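Long-range contact in ArsR family transcriptional regulator (Comamonas testosteroni, PDB 6UVU), which acts as an antimony(III)-responsive transcriptional repressor of the ArsR family, and probably binds DNA as a dimer: residues L45-V59 with I95-L108. Sequence-based numbering, arbitrary orientation.
Sequences LRLLHALARSGGLCV and IHYRIVDPCVLRML
L108 enters helix 45-54 as a knob into a hole lined by L45, L48, H49 and A52. Its two methyls divide the work: CD2 lies 3.7 Å from A52 CB, while CD1 faces the CB of H49 and meets CD1 of L45, whose side chain crosses that of L108 at a slant. L108 can reach in this way because its CG stands anti to the backbone N (chi1 160°). The axes of the two short helical segments lie 99° apart; beside the hole, L105 CD1 touches A52 CB and V104 CG1 touches L48 CD2. From the strand, I99 drives CD1 against the same helix, 3.3 Å from L48 O and beside the CB atoms of L51 and A52. Strand 94-99 is one arm of the beta-hairpin of the winged helix-turn-helix fold of ArsR repressors, and helix 102-121 follows it; the H49 ring, whose CB lines the L108 hole, bonds through ND1 to I24 N of the second subunit. Beyond the helix, L57 forms a single antiparallel bridge to Y97, in which Y97 N donates to L57 O at 2.9 Å, nearly straight at 164°, and the return bond is longer and more bent. L57 O also lies at the edge of the Y97 ring, whose CE2 is 3.8 Å from V59 CG2, the two side chains running alongside each other. The H96 ring carries L57 N over one face. R98, bent at chi3, brings NH1 back close to G55 O at an oblique angle, doubtfully short and too poorly angled for a hydrogen bond; an alanine here would probably leave that carbonyl without its neighbouring positive charge. Two waters also link the segments, one joining L51 O to I99 N, the other V59 N to I95 O.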
# COMPACT_ATOMS: atom_id res chain seq x y z
N LEU B 45 -4.21 -2.11 9.94
CA LEU B 45 -4.81 -1.09 9.10
C LEU B 45 -6.05 -0.50 9.76
O LEU B 45 -6.28 0.71 9.72
CB LEU B 45 -5.15 -1.68 7.73
CG LEU B 45 -5.59 -0.70 6.64
CD1 LEU B 45 -4.44 0.23 6.26
CD2 LEU B 45 -6.13 -1.39 5.38
N ARG B 46 -6.87 -1.36 10.38
CA ARG B 46 -8.03 -0.88 11.11
C ARG B 46 -7.62 -0.05 12.31
O ARG B 46 -8.24 0.97 12.60
CB ARG B 46 -8.90 -2.06 11.54
CG ARG B 46 -9.50 -2.85 10.39
CD ARG B 46 -10.52 -3.84 10.92
NE ARG B 46 -11.72 -3.17 11.40
CZ ARG B 46 -12.34 -3.49 12.53
NH1 ARG B 46 -11.85 -4.45 13.30
NH2 ARG B 46 -13.45 -2.84 12.90
N LEU B 47 -6.56 -0.47 13.02
CA LEU B 47 -6.06 0.31 14.14
C LEU B 47 -5.60 1.68 13.68
O LEU B 47 -5.85 2.70 14.34
CB LEU B 47 -4.89 -0.43 14.82
CG LEU B 47 -5.19 -1.57 15.78
CD1 LEU B 47 -3.90 -2.28 16.22
CD2 LEU B 47 -5.91 -1.00 17.00
N LEU B 48 -4.92 1.71 12.52
CA LEU B 48 -4.38 2.96 11.98
C LEU B 48 -5.50 3.89 11.54
O LEU B 48 -5.41 5.11 11.72
CB LEU B 48 -3.46 2.66 10.80
CG LEU B 48 -1.94 2.68 10.94
CD1 LEU B 48 -1.50 2.53 12.36
CD2 LEU B 48 -1.30 1.60 10.06
N HIS B 49 -6.55 3.34 10.96
CA HIS B 49 -7.69 4.16 10.59
C HIS B 49 -8.39 4.72 11.82
O HIS B 49 -8.72 5.91 11.87
CB HIS B 49 -8.67 3.37 9.72
CG HIS B 49 -9.79 4.22 9.19
ND1 HIS B 49 -11.04 3.71 8.89
CD2 HIS B 49 -9.84 5.54 8.90
CE1 HIS B 49 -11.80 4.69 8.44
NE2 HIS B 49 -11.10 5.81 8.44
N ALA B 50 -8.66 3.87 12.82
CA ALA B 50 -9.30 4.33 14.05
C ALA B 50 -8.49 5.43 14.73
O ALA B 50 -9.06 6.38 15.28
CB ALA B 50 -9.50 3.16 15.01
N LEU B 51 -7.15 5.34 14.67
CA LEU B 51 -6.30 6.41 15.19
C LEU B 51 -6.38 7.66 14.32
O LEU B 51 -6.36 8.78 14.84
CB LEU B 51 -4.85 5.94 15.26
CG LEU B 51 -4.56 4.89 16.31
CD1 LEU B 51 -3.19 4.29 16.03
CD2 LEU B 51 -4.60 5.55 17.69
N ALA B 52 -6.44 7.49 13.00
CA ALA B 52 -6.49 8.63 12.10
C ALA B 52 -7.81 9.38 12.22
O ALA B 52 -7.84 10.61 12.09
CB ALA B 52 -6.27 8.17 10.65
N ARG B 53 -8.92 8.65 12.41
CA ARG B 53 -10.24 9.28 12.55
C ARG B 53 -10.28 10.19 13.77
O ARG B 53 -10.72 11.34 13.70
CB ARG B 53 -11.34 8.23 12.71
CG ARG B 53 -11.55 7.31 11.56
CD ARG B 53 -12.83 6.48 11.73
NE ARG B 53 -14.04 7.27 11.47
CZ ARG B 53 -15.06 7.36 12.32
NH1 ARG B 53 -15.03 6.72 13.48
NH2 ARG B 53 -16.11 8.10 12.00
N SER B 54 -9.85 9.66 14.91
CA SER B 54 -9.94 10.32 16.20
C SER B 54 -8.79 11.28 16.48
O SER B 54 -8.89 12.07 17.42
CB SER B 54 -9.95 9.28 17.31
OG SER B 54 -8.66 8.67 17.37
N GLY B 55 -7.71 11.21 15.71
CA GLY B 55 -6.54 12.01 16.03
C GLY B 55 -5.78 11.53 17.23
O GLY B 55 -4.97 12.27 17.78
N GLY B 56 -6.03 10.29 17.67
CA GLY B 56 -5.32 9.73 18.80
C GLY B 56 -6.19 9.19 19.92
O GLY B 56 -7.17 9.82 20.31
N LEU B 57 -5.82 8.03 20.47
CA LEU B 57 -6.62 7.35 21.47
C LEU B 57 -5.71 6.60 22.45
O LEU B 57 -4.54 6.35 22.17
CB LEU B 57 -7.60 6.36 20.81
CG LEU B 57 -8.67 6.99 19.91
CD1 LEU B 57 -9.37 5.94 19.04
CD2 LEU B 57 -9.67 7.81 20.74
N CYS B 58 -6.29 6.25 23.59
CA CYS B 58 -5.71 5.28 24.51
C CYS B 58 -6.10 3.88 24.08
O CYS B 58 -6.98 3.68 23.24
CB CYS B 58 -6.15 5.53 25.96
SG CYS B 58 -7.89 5.12 26.35
N VAL B 59 -5.45 2.90 24.70
CA VAL B 59 -5.63 1.50 24.32
C VAL B 59 -7.08 1.06 24.55
O VAL B 59 -7.63 0.28 23.76
CB VAL B 59 -4.62 0.63 25.08
CG1 VAL B 59 -4.87 -0.84 24.83
CG2 VAL B 59 -3.21 0.98 24.65
N ILE B 95 -1.61 6.26 28.32
CA ILE B 95 -0.78 6.36 27.12
C ILE B 95 -1.69 6.68 25.95
O ILE B 95 -2.64 5.94 25.67
CB ILE B 95 0.02 5.08 26.86
CG1 ILE B 95 0.73 4.62 28.14
CG2 ILE B 95 1.02 5.31 25.74
CD1 ILE B 95 1.63 3.39 27.96
N HIS B 96 -1.43 7.80 25.29
CA HIS B 96 -2.18 8.28 24.15
C HIS B 96 -1.32 8.10 22.91
O HIS B 96 -0.14 8.46 22.91
CB HIS B 96 -2.56 9.76 24.36
CG HIS B 96 -3.52 10.30 23.34
ND1 HIS B 96 -3.11 10.99 22.22
CD2 HIS B 96 -4.88 10.29 23.31
CE1 HIS B 96 -4.17 11.37 21.52
NE2 HIS B 96 -5.26 10.96 22.16
N TYR B 97 -1.89 7.48 21.88
CA TYR B 97 -1.15 7.12 20.67
C TYR B 97 -1.61 7.97 19.50
O TYR B 97 -2.82 8.14 19.30
CB TYR B 97 -1.35 5.65 20.33
CG TYR B 97 -0.62 4.70 21.24
CD1 TYR B 97 0.70 4.33 20.99
CD2 TYR B 97 -1.25 4.16 22.34
CE1 TYR B 97 1.36 3.46 21.81
CE2 TYR B 97 -0.60 3.28 23.17
CZ TYR B 97 0.70 2.93 22.90
OH TYR B 97 1.31 2.06 23.77
N ARG B 98 -0.66 8.50 18.73
CA ARG B 98 -0.94 9.31 17.54
C ARG B 98 -0.02 8.87 16.40
O ARG B 98 1.13 8.50 16.63
CB ARG B 98 -0.72 10.79 17.82
CG ARG B 98 -1.48 11.71 16.89
CD ARG B 98 -1.09 13.17 17.09
NE ARG B 98 -1.27 13.62 18.47
CZ ARG B 98 -2.40 14.12 18.95
NH1 ARG B 98 -3.46 14.23 18.16
NH2 ARG B 98 -2.48 14.51 20.22
N ILE B 99 -0.54 8.92 15.17
CA ILE B 99 0.24 8.62 13.96
C ILE B 99 1.15 9.80 13.66
O ILE B 99 0.67 10.93 13.46
CB ILE B 99 -0.69 8.34 12.76
CG1 ILE B 99 -1.56 7.10 12.96
CG2 ILE B 99 0.11 8.21 11.48
CD1 ILE B 99 -2.65 6.97 11.90
N VAL B 100 2.45 9.55 13.58
CA VAL B 100 3.41 10.59 13.21
C VAL B 100 4.18 10.26 11.93
O VAL B 100 5.04 11.05 11.53
CB VAL B 100 4.38 10.89 14.37
CG1 VAL B 100 3.61 11.46 15.56
CG2 VAL B 100 5.13 9.63 14.77
N ASP B 101 3.87 9.16 11.25
CA ASP B 101 4.42 8.92 9.92
C ASP B 101 3.46 9.46 8.86
O ASP B 101 2.38 8.89 8.67
CB ASP B 101 4.66 7.42 9.72
CG ASP B 101 5.52 7.12 8.50
OD1 ASP B 101 5.29 7.69 7.42
OD2 ASP B 101 6.44 6.29 8.63
N PRO B 102 3.80 10.55 8.15
CA PRO B 102 2.87 11.05 7.12
C PRO B 102 2.81 10.15 5.88
O PRO B 102 1.78 10.13 5.20
CB PRO B 102 3.44 12.43 6.78
CG PRO B 102 4.91 12.27 6.99
CD PRO B 102 5.06 11.31 8.17
N CYS B 103 3.88 9.43 5.56
CA CYS B 103 3.81 8.48 4.45
C CYS B 103 2.77 7.40 4.72
O CYS B 103 1.99 7.05 3.83
CB CYS B 103 5.18 7.86 4.20
SG CYS B 103 6.40 9.07 3.73
N VAL B 104 2.78 6.84 5.92
CA VAL B 104 1.74 5.88 6.31
C VAL B 104 0.37 6.52 6.16
O VAL B 104 -0.57 5.88 5.68
CB VAL B 104 1.99 5.38 7.75
CG1 VAL B 104 0.68 4.94 8.44
CG2 VAL B 104 2.97 4.24 7.74
N LEU B 105 0.26 7.81 6.50
CA LEU B 105 -1.03 8.48 6.50
C LEU B 105 -1.57 8.66 5.08
O LEU B 105 -2.74 8.37 4.82
CB LEU B 105 -0.93 9.83 7.20
CG LEU B 105 -2.29 10.49 7.40
CD1 LEU B 105 -3.17 9.62 8.30
CD2 LEU B 105 -2.08 11.87 8.02
N ARG B 106 -0.75 9.15 4.16
CA ARG B 106 -1.22 9.30 2.78
C ARG B 106 -1.59 7.95 2.17
O ARG B 106 -2.55 7.86 1.38
CB ARG B 106 -0.16 9.97 1.91
CG ARG B 106 0.71 11.00 2.58
CD ARG B 106 0.88 12.22 1.71
NE ARG B 106 1.38 11.92 0.37
CZ ARG B 106 2.56 12.35 -0.10
NH1 ARG B 106 3.36 13.08 0.66
NH2 ARG B 106 2.94 12.04 -1.34
N MET B 107 -0.86 6.89 2.52
CA MET B 107 -1.14 5.57 1.95
C MET B 107 -2.43 4.99 2.52
O MET B 107 -3.22 4.39 1.78
CB MET B 107 0.04 4.62 2.18
CG MET B 107 0.03 3.35 1.29
SD MET B 107 -0.01 3.60 -0.52
CE MET B 107 1.70 4.08 -0.81
N LEU B 108 -2.66 5.18 3.82
CA LEU B 108 -3.96 4.85 4.40
C LEU B 108 -5.08 5.64 3.74
O LEU B 108 -6.12 5.08 3.40
CB LEU B 108 -3.94 5.08 5.92
CG LEU B 108 -5.27 5.26 6.66
CD1 LEU B 108 -6.04 3.96 6.75
CD2 LEU B 108 -5.06 5.84 8.08
O HOH W 1 -3.40 9.67 14.91
O HOH W 2 -3.30 3.68 26.36